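Local coordinates for protein leucyl-tRNA synthetase subunit alpha (Aquifex aeolicus, PDB 3PZ5) that belongs to a leucine–tRNA ligase that charges tRNA with leucine, the fragment here being its CP1 editing domain, which probably hydrolyses the aminoacyl ester of mischarged tRNA, at residues Y17-E22 / Y98-A103; M79-R84 / Y115-Y120; D89-F94 / K140-P145. The protein carries 1 engineered substitution. All blocks are in the same frame, centred on the assembly; numbering follows the deposited sequence.

All three contacts lie in the CP1 editing domain. Contacts 1 and 3 share strand 92-100: its far end pairs with strand 12-18 in contact 1, while its start meets the C-terminal part of helix 133-142 in contact 3, the two centres being about 21 Å apart. Contact 2 joins the short helix 81-84, which precedes that strand in the chain, to the loop after strand 107-113. Its centre is about 16 Å from that of contact 3, and the two touch where Tyr115 CB packs 3.5 Å from Lys90 NZ. Contacts 1 and 2 lie on opposite sides of the chain's centre, about 26 Å apart between centres and 14 Å between nearest atoms.

Contact 1: residues Y17-E22 / Y98-A103; sequences YVEIEE and YATNPA
Thr100 OG1 donates a 2.6 Å hydrogen bond to Glu19 OE2, reaching the carboxylate through the anti lone pair, which points away from the other oxygen. The two side chains cross at about a right angle. Glu19 CG sits beside its own backbone N (chi1 -78°) and the chain runs extended from there, so that the carboxylate is carried across to the neighbouring strand. The backbones supply two direct bonds. Glu19 N meets Tyr98 O at 2.7 Å and is almost straight, with 172° at the hydrogen; Thr100 N meets Tyr17 O, also at 2.7 Å, but is more bent at 157°. Between these bonds lies the antiparallel, non-hydrogen-bonded pair Val18 and Ala99, whose CA atoms are 4.0 Å apart. This pairing joins strand 12-18 to strand 92-100 within the mixed sheet of the editing domain. Val18 and Ala99 point to the same face of the sheet and are buried: Val18 packs on Leu54 of helix 50-60, and Ala99 on Val110 of strand 107-113. Val18 CG1, anti to the backbone N, comes within 3.4 Å of Tyr98 O, an oxygen also approached by the CA-H of Val18. Each directly bonded pair is also bridged by a water on its other backbone polar atoms. Tyr17 N and Thr100 O are bridged by one molecule, which accepts from the amide and donates to the carbonyl at 2.7 Å from Thr100 O. A second water accepts from Tyr98 N at 2.8 Å and donates to Glu19 O, 3.1 Å away, at the inverse gamma turn centred on Glu19.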
# COMPACT_ATOMS: atom_id res chain seq x y z
N TYR A 17 -1.33 -8.84 7.52
CA TYR A 17 -0.63 -10.09 7.75
C TYR A 17 -0.09 -10.66 6.45
O TYR A 17 -0.81 -10.74 5.46
CB TYR A 17 -1.53 -11.10 8.47
CG TYR A 17 -1.60 -10.83 9.96
CD1 TYR A 17 -0.72 -11.45 10.84
CD2 TYR A 17 -2.52 -9.92 10.48
CE1 TYR A 17 -0.77 -11.19 12.21
CE2 TYR A 17 -2.58 -9.66 11.84
CZ TYR A 17 -1.70 -10.30 12.70
OH TYR A 17 -1.76 -10.03 14.05
N VAL A 18 1.18 -11.04 6.47
CA VAL A 18 1.86 -11.62 5.32
C VAL A 18 1.55 -13.12 5.24
O VAL A 18 1.67 -13.83 6.24
CB VAL A 18 3.38 -11.39 5.41
CG1 VAL A 18 4.08 -11.78 4.11
CG2 VAL A 18 3.67 -9.93 5.75
N GLU A 19 1.18 -13.59 4.06
CA GLU A 19 0.76 -14.98 3.87
C GLU A 19 1.93 -15.95 3.74
O GLU A 19 2.27 -16.41 2.64
CB GLU A 19 -0.22 -15.09 2.69
CG GLU A 19 -1.64 -14.65 3.06
CD GLU A 19 -2.52 -14.34 1.86
OE1 GLU A 19 -2.51 -15.11 0.87
OE2 GLU A 19 -3.25 -13.32 1.92
N ILE A 20 2.53 -16.26 4.89
CA ILE A 20 3.72 -17.11 4.99
C ILE A 20 3.66 -17.99 6.24
O ILE A 20 2.71 -17.91 7.01
CB ILE A 20 5.03 -16.27 5.00
CG1 ILE A 20 4.90 -15.07 5.96
CG2 ILE A 20 5.37 -15.80 3.59
CD1 ILE A 20 6.22 -14.36 6.27
N GLU A 21 4.69 -18.81 6.44
CA GLU A 21 4.71 -19.78 7.54
C GLU A 21 4.90 -19.16 8.93
O GLU A 21 4.33 -19.64 9.91
CB GLU A 21 5.76 -20.85 7.30
CG GLU A 21 5.46 -21.73 6.09
CD GLU A 21 6.65 -22.56 5.67
OE1 GLU A 21 7.48 -22.90 6.54
OE2 GLU A 21 6.74 -22.88 4.46
N GLU A 22 5.72 -18.12 9.02
CA GLU A 22 5.91 -17.45 10.30
C GLU A 22 4.98 -16.25 10.43
O GLU A 22 4.57 -15.67 9.43
CB GLU A 22 7.39 -17.08 10.57
CG GLU A 22 8.24 -16.73 9.35
CD GLU A 22 8.67 -17.95 8.52
OE1 GLU A 22 8.84 -19.07 9.08
OE2 GLU A 22 8.84 -17.78 7.30
N TYR A 98 2.92 -12.11 -0.41
CA TYR A 98 1.64 -11.41 -0.41
C TYR A 98 1.17 -11.13 1.01
O TYR A 98 1.44 -11.91 1.93
CB TYR A 98 0.59 -12.23 -1.17
CG TYR A 98 0.97 -12.47 -2.61
CD1 TYR A 98 1.78 -13.54 -2.97
CD2 TYR A 98 0.53 -11.60 -3.62
CE1 TYR A 98 2.15 -13.75 -4.29
CE2 TYR A 98 0.89 -11.80 -4.94
CZ TYR A 98 1.70 -12.88 -5.27
OH TYR A 98 2.07 -13.09 -6.58
N ALA A 99 0.50 -10.00 1.19
CA ALA A 99 -0.13 -9.67 2.46
C ALA A 99 -1.65 -9.73 2.30
O ALA A 99 -2.18 -9.61 1.19
CB ALA A 99 0.31 -8.30 2.93
N THR A 100 -2.34 -9.93 3.41
CA THR A 100 -3.79 -10.03 3.40
C THR A 100 -4.40 -8.67 3.71
O THR A 100 -4.17 -8.11 4.78
CB THR A 100 -4.28 -11.06 4.43
OG1 THR A 100 -3.56 -12.28 4.25
CG2 THR A 100 -5.77 -11.33 4.26
N ASN A 101 -5.18 -8.15 2.77
CA ASN A 101 -5.97 -6.95 3.00
C ASN A 101 -6.99 -7.26 4.11
O ASN A 101 -7.86 -8.11 3.92
CB ASN A 101 -6.66 -6.54 1.70
CG ASN A 101 -7.40 -5.21 1.80
OD1 ASN A 101 -8.16 -4.97 2.73
ND2 ASN A 101 -7.19 -4.35 0.81
N PRO A 102 -6.86 -6.60 5.28
CA PRO A 102 -7.72 -6.92 6.43
C PRO A 102 -9.21 -6.67 6.18
O PRO A 102 -10.05 -7.33 6.79
CB PRO A 102 -7.20 -5.99 7.53
CG PRO A 102 -6.52 -4.89 6.81
CD PRO A 102 -5.89 -5.54 5.61
N ALA A 103 -9.53 -5.73 5.28
CA ALA A 103 -10.91 -5.41 4.94
C ALA A 103 -11.62 -6.52 4.16
O ALA A 103 -12.72 -6.93 4.53
CB ALA A 103 -10.97 -4.08 4.18
O HOH W 1 -4.29 -8.63 7.47
O HOH W 2 2.73 -14.85 0.02

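Contact 2: residues M79-R84 / Y115-Y120; sequences MSTRER and YVLYEY
Arg84 NH2 lies 3.0 Å from Val116 O, a weak hydrogen bond because the angle at the hydrogen is only 129°; the oxygen is at the edge of the guanidinium, near its plane. The main polar partner of Arg84 is Asn114 O, just before the loop segment, which accepts from NE; NH1 forms a salt bridge with Glu47 OE2, which probably offsets much of the buried charge. Over one face of the guanidinium sits Leu117, with CD2 3.8 Å from Arg84 NH2. The two leucine methyls also receive Thr81, whose CG2 is 3.8 Å from Leu117 CD1 and 3.9 Å from Leu117 CD2, the side chains crossing at about a right angle. In this way the short helix 81-84, which has Ser80 at its N-cap position, is set against the loop that links strands 107-113 and 124-127 of the editing domain. The arginine is buried, and the bend in its chain at chi3 (85°) turns the guanidinium along this loop. On the loop side, Val116 CG2 rests 3.8 Å above one face of the Tyr115 ring, displaced toward its rim. That ring packs on Ile125 and Cys127 of strand 124-127, and Tyr115 OH is hydrogen-bonded to Asp135 OD1.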
# COMPACT_ATOMS: atom_id res chain seq x y z
N MET A 79 21.19 7.24 -2.41
CA MET A 79 20.39 8.28 -3.04
C MET A 79 19.75 9.20 -2.00
O MET A 79 19.62 8.83 -0.83
CB MET A 79 19.32 7.63 -3.92
CG MET A 79 19.12 8.30 -5.27
SD MET A 79 18.30 7.21 -6.45
CE MET A 79 19.60 6.04 -6.82
N SER A 80 19.35 10.40 -2.43
CA SER A 80 18.77 11.41 -1.53
C SER A 80 17.26 11.61 -1.74
O SER A 80 16.74 11.36 -2.83
CB SER A 80 19.51 12.74 -1.66
OG SER A 80 19.30 13.34 -2.93
N THR A 81 16.59 12.08 -0.69
CA THR A 81 15.14 12.31 -0.68
C THR A 81 14.63 13.11 -1.88
O THR A 81 13.65 12.72 -2.53
CB THR A 81 14.71 13.02 0.64
OG1 THR A 81 15.11 12.23 1.76
CG2 THR A 81 13.20 13.24 0.68
N ARG A 82 15.29 14.23 -2.16
CA ARG A 82 14.93 15.10 -3.29
C ARG A 82 15.02 14.36 -4.63
O ARG A 82 14.23 14.62 -5.54
CB ARG A 82 15.86 16.33 -3.30
CG ARG A 82 15.53 17.39 -4.34
CD ARG A 82 14.50 18.39 -3.84
NE ARG A 82 14.46 19.58 -4.70
CZ ARG A 82 13.66 19.73 -5.75
NH1 ARG A 82 12.81 18.77 -6.10
NH2 ARG A 82 13.71 20.85 -6.46
N GLU A 83 15.97 13.44 -4.73
CA GLU A 83 16.22 12.68 -5.95
C GLU A 83 15.32 11.45 -6.06
O GLU A 83 15.00 11.01 -7.17
CB GLU A 83 17.69 12.25 -5.98
CG GLU A 83 18.26 11.97 -7.37
CD GLU A 83 19.77 12.11 -7.41
OE1 GLU A 83 20.46 11.53 -6.54
OE2 GLU A 83 20.28 12.81 -8.32
N ARG A 84 14.91 10.92 -4.91
CA ARG A 84 14.23 9.63 -4.84
C ARG A 84 12.73 9.71 -5.14
O ARG A 84 12.17 8.79 -5.74
CB ARG A 84 14.44 9.01 -3.46
CG ARG A 84 14.82 7.55 -3.50
CD ARG A 84 15.31 7.08 -2.15
NE ARG A 84 14.21 6.69 -1.28
CZ ARG A 84 14.36 6.20 -0.05
NH1 ARG A 84 15.57 6.05 0.48
NH2 ARG A 84 13.29 5.87 0.67
N TYR A 115 9.94 5.79 -3.82
CA TYR A 115 9.15 6.98 -3.47
C TYR A 115 8.54 6.93 -2.07
O TYR A 115 7.88 7.88 -1.64
CB TYR A 115 8.08 7.23 -4.53
CG TYR A 115 6.88 6.30 -4.46
CD1 TYR A 115 5.71 6.68 -3.81
CD2 TYR A 115 6.92 5.03 -5.05
CE1 TYR A 115 4.61 5.84 -3.74
CE2 TYR A 115 5.82 4.18 -4.99
CZ TYR A 115 4.67 4.59 -4.34
OH TYR A 115 3.58 3.75 -4.28
N VAL A 116 8.75 5.83 -1.36
CA VAL A 116 8.27 5.69 0.01
C VAL A 116 9.43 5.86 0.97
O VAL A 116 10.38 5.07 0.96
CB VAL A 116 7.54 4.35 0.23
CG1 VAL A 116 7.16 4.18 1.69
CG2 VAL A 116 6.31 4.29 -0.64
N LEU A 117 9.35 6.91 1.79
CA LEU A 117 10.40 7.25 2.74
C LEU A 117 10.22 6.52 4.06
O LEU A 117 9.09 6.39 4.55
CB LEU A 117 10.44 8.76 2.97
CG LEU A 117 10.81 9.63 1.76
CD1 LEU A 117 10.42 11.09 2.02
CD2 LEU A 117 12.30 9.50 1.42
N TYR A 118 11.33 6.06 4.63
CA TYR A 118 11.32 5.40 5.93
C TYR A 118 10.88 6.33 7.07
O TYR A 118 10.31 5.87 8.06
CB TYR A 118 12.70 4.80 6.24
CG TYR A 118 12.71 3.86 7.43
CD1 TYR A 118 11.76 2.84 7.54
CD2 TYR A 118 13.66 3.99 8.44
CE1 TYR A 118 11.75 1.97 8.63
CE2 TYR A 118 13.67 3.12 9.54
CZ TYR A 118 12.71 2.12 9.62
OH TYR A 118 12.69 1.25 10.69
N GLU A 119 11.13 7.63 6.90
CA GLU A 119 10.81 8.64 7.91
C GLU A 119 9.32 8.75 8.24
O GLU A 119 8.95 8.83 9.41
CB GLU A 119 11.36 10.00 7.49
N TYR A 120 8.47 8.73 7.21
CA TYR A 120 7.03 8.96 7.40
C TYR A 120 6.26 7.71 7.83
O TYR A 120 6.47 6.62 7.29
CB TYR A 120 6.39 9.58 6.15
CG TYR A 120 6.94 10.94 5.75
CD1 TYR A 120 7.37 11.87 6.71
CD2 TYR A 120 7.00 11.31 4.40
CE1 TYR A 120 7.87 13.13 6.34
CE2 TYR A 120 7.49 12.57 4.01
CZ TYR A 120 7.92 13.46 4.99
OH TYR A 120 8.41 14.69 4.60

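Contact 3: residues D89-F94 / K140-P145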
# COMPACT_ATOMS: atom_id res chain seq x y z
N ASP A 89 12.21 8.67 -11.71
CA ASP A 89 10.95 7.97 -11.94
C ASP A 89 10.77 6.80 -10.97
O ASP A 89 11.74 6.28 -10.43
CB ASP A 89 10.86 7.46 -13.38
CG ASP A 89 10.69 8.58 -14.39
OD1 ASP A 89 9.80 9.44 -14.20
OD2 ASP A 89 11.44 8.59 -15.39
N LYS A 90 9.52 6.39 -10.78
CA LYS A 90 9.19 5.29 -9.88
C LYS A 90 10.04 4.06 -10.18
O LYS A 90 10.12 3.62 -11.33
CB LYS A 90 7.70 4.94 -9.97
CG LYS A 90 6.74 6.12 -9.81
CD LYS A 90 6.80 6.75 -8.42
CE LYS A 90 6.06 8.07 -8.39
NZ LYS A 90 6.32 8.83 -7.14
N GLU A 91 10.69 3.53 -9.14
CA GLU A 91 11.51 2.34 -9.27
C GLU A 91 11.31 1.44 -8.06
O GLU A 91 11.33 1.91 -6.92
CB GLU A 91 12.99 2.71 -9.42
CG GLU A 91 13.92 1.54 -9.69
CD GLU A 91 15.40 1.94 -9.80
OE1 GLU A 91 15.71 3.15 -9.74
OE2 GLU A 91 16.24 1.03 -9.96
N GLY A 92 11.11 0.15 -8.30
CA GLY A 92 10.83 -0.78 -7.21
C GLY A 92 11.03 -2.24 -7.56
O GLY A 92 11.23 -2.59 -8.73
N VAL A 93 10.98 -3.09 -6.53
CA VAL A 93 11.20 -4.53 -6.67
C VAL A 93 10.13 -5.36 -5.93
O VAL A 93 9.72 -5.01 -4.83
CB VAL A 93 12.62 -4.96 -6.19
CG1 VAL A 93 13.69 -4.51 -7.17
CG2 VAL A 93 12.91 -4.43 -4.78
N PHE A 94 9.70 -6.44 -6.57
CA PHE A 94 8.72 -7.36 -5.99
C PHE A 94 9.40 -8.27 -4.97
O PHE A 94 10.46 -8.84 -5.26
CB PHE A 94 8.05 -8.19 -7.10
CG PHE A 94 7.13 -9.28 -6.61
CD1 PHE A 94 6.02 -8.99 -5.82
CD2 PHE A 94 7.37 -10.61 -6.96
CE1 PHE A 94 5.17 -10.01 -5.38
CE2 PHE A 94 6.52 -11.63 -6.53
CZ PHE A 94 5.42 -11.33 -5.74
N LYS A 140 1.09 2.32 -12.77
CA LYS A 140 1.17 2.52 -14.22
C LYS A 140 2.46 1.89 -14.76
O LYS A 140 2.44 1.19 -15.78
CB LYS A 140 1.12 4.02 -14.53
CG LYS A 140 0.43 4.38 -15.85
CD LYS A 140 1.42 4.47 -17.02
CE LYS A 140 0.71 4.63 -18.36
NZ LYS A 140 0.01 3.38 -18.81
N LYS A 141 3.57 2.11 -14.07
CA LYS A 141 4.88 1.60 -14.46
C LYS A 141 4.95 0.07 -14.33
O LYS A 141 5.54 -0.60 -15.18
CB LYS A 141 5.97 2.25 -13.61
CG LYS A 141 7.41 1.90 -13.98
CD LYS A 141 7.93 2.74 -15.14
CE LYS A 141 9.37 3.21 -14.90
NZ LYS A 141 10.30 2.10 -14.54
N TYR A 142 4.35 -0.46 -13.28
CA TYR A 142 4.47 -1.89 -12.96
C TYR A 142 3.19 -2.70 -13.18
O TYR A 142 3.11 -3.87 -12.77
CB TYR A 142 5.05 -2.06 -11.55
CG TYR A 142 6.49 -1.61 -11.46
CD1 TYR A 142 7.53 -2.45 -11.87
CD2 TYR A 142 6.82 -0.33 -11.00
CE1 TYR A 142 8.86 -2.04 -11.80
CE2 TYR A 142 8.15 0.09 -10.93
CZ TYR A 142 9.16 -0.77 -11.33
OH TYR A 142 10.48 -0.37 -11.27
N ASP A 143 2.22 -2.08 -13.85
CA ASP A 143 0.94 -2.71 -14.22
C ASP A 143 0.18 -3.34 -13.05
O ASP A 143 -0.31 -4.47 -13.14
CB ASP A 143 1.12 -3.70 -15.39
CG ASP A 143 1.61 -3.02 -16.66
OD1 ASP A 143 1.08 -1.95 -17.02
OD2 ASP A 143 2.54 -3.56 -17.29
N LEU A 144 0.08 -2.60 -11.96
CA LEU A 144 -0.66 -3.03 -10.79
C LEU A 144 -2.07 -2.44 -10.84
O LEU A 144 -2.25 -1.34 -11.38
CB LEU A 144 0.10 -2.66 -9.50
CG LEU A 144 1.44 -3.38 -9.30
CD1 LEU A 144 2.39 -2.56 -8.43
CD2 LEU A 144 1.25 -4.78 -8.74
N PRO A 145 -3.06 -3.16 -10.29
CA PRO A 145 -4.44 -2.85 -10.63
C PRO A 145 -4.96 -1.56 -10.00
O PRO A 145 -4.56 -1.18 -8.90
CB PRO A 145 -5.23 -4.05 -10.09
CG PRO A 145 -4.24 -4.96 -9.45
CD PRO A 145 -2.99 -4.18 -9.23
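Tyr142 has CG anti to its carbonyl carbon (chi1 -68°), which sends the ring out from the C-terminal part of helix 133-142 and brings OH to Gly92, while the neighbouring Lys141 starts with CG opposite the backbone N (chi1 -176°) and then runs outward, with bends along the chain, past Lys90 O. The contact thus sets this part of the chain against the beginning of strand 92-100, at the surface of the editing domain. Gly92 N donates to Tyr142 OH over 3.1 Å, with 155° at the hydrogen. Glu91 CA lies at the edge of the ring, near its plane, 3.5 Å from Tyr142 OH. The acidic end of Glu91 turns elsewhere, to a salt bridge with Lys75. Farther back, the tyrosine ring meets Phe138 of its own helix and Trp111 of strand 107-113, which probably help to fix its direction. Replacing Tyr142 by an alanine removes the phenol, which would probably leave Gly92 N without this acceptor and open a gap between helix and strand. Lys141 makes a looser approach, its bent chain carrying CE to 3.7 Å from Lys90 O and NZ to 3.6 Å from the same Lys90 O.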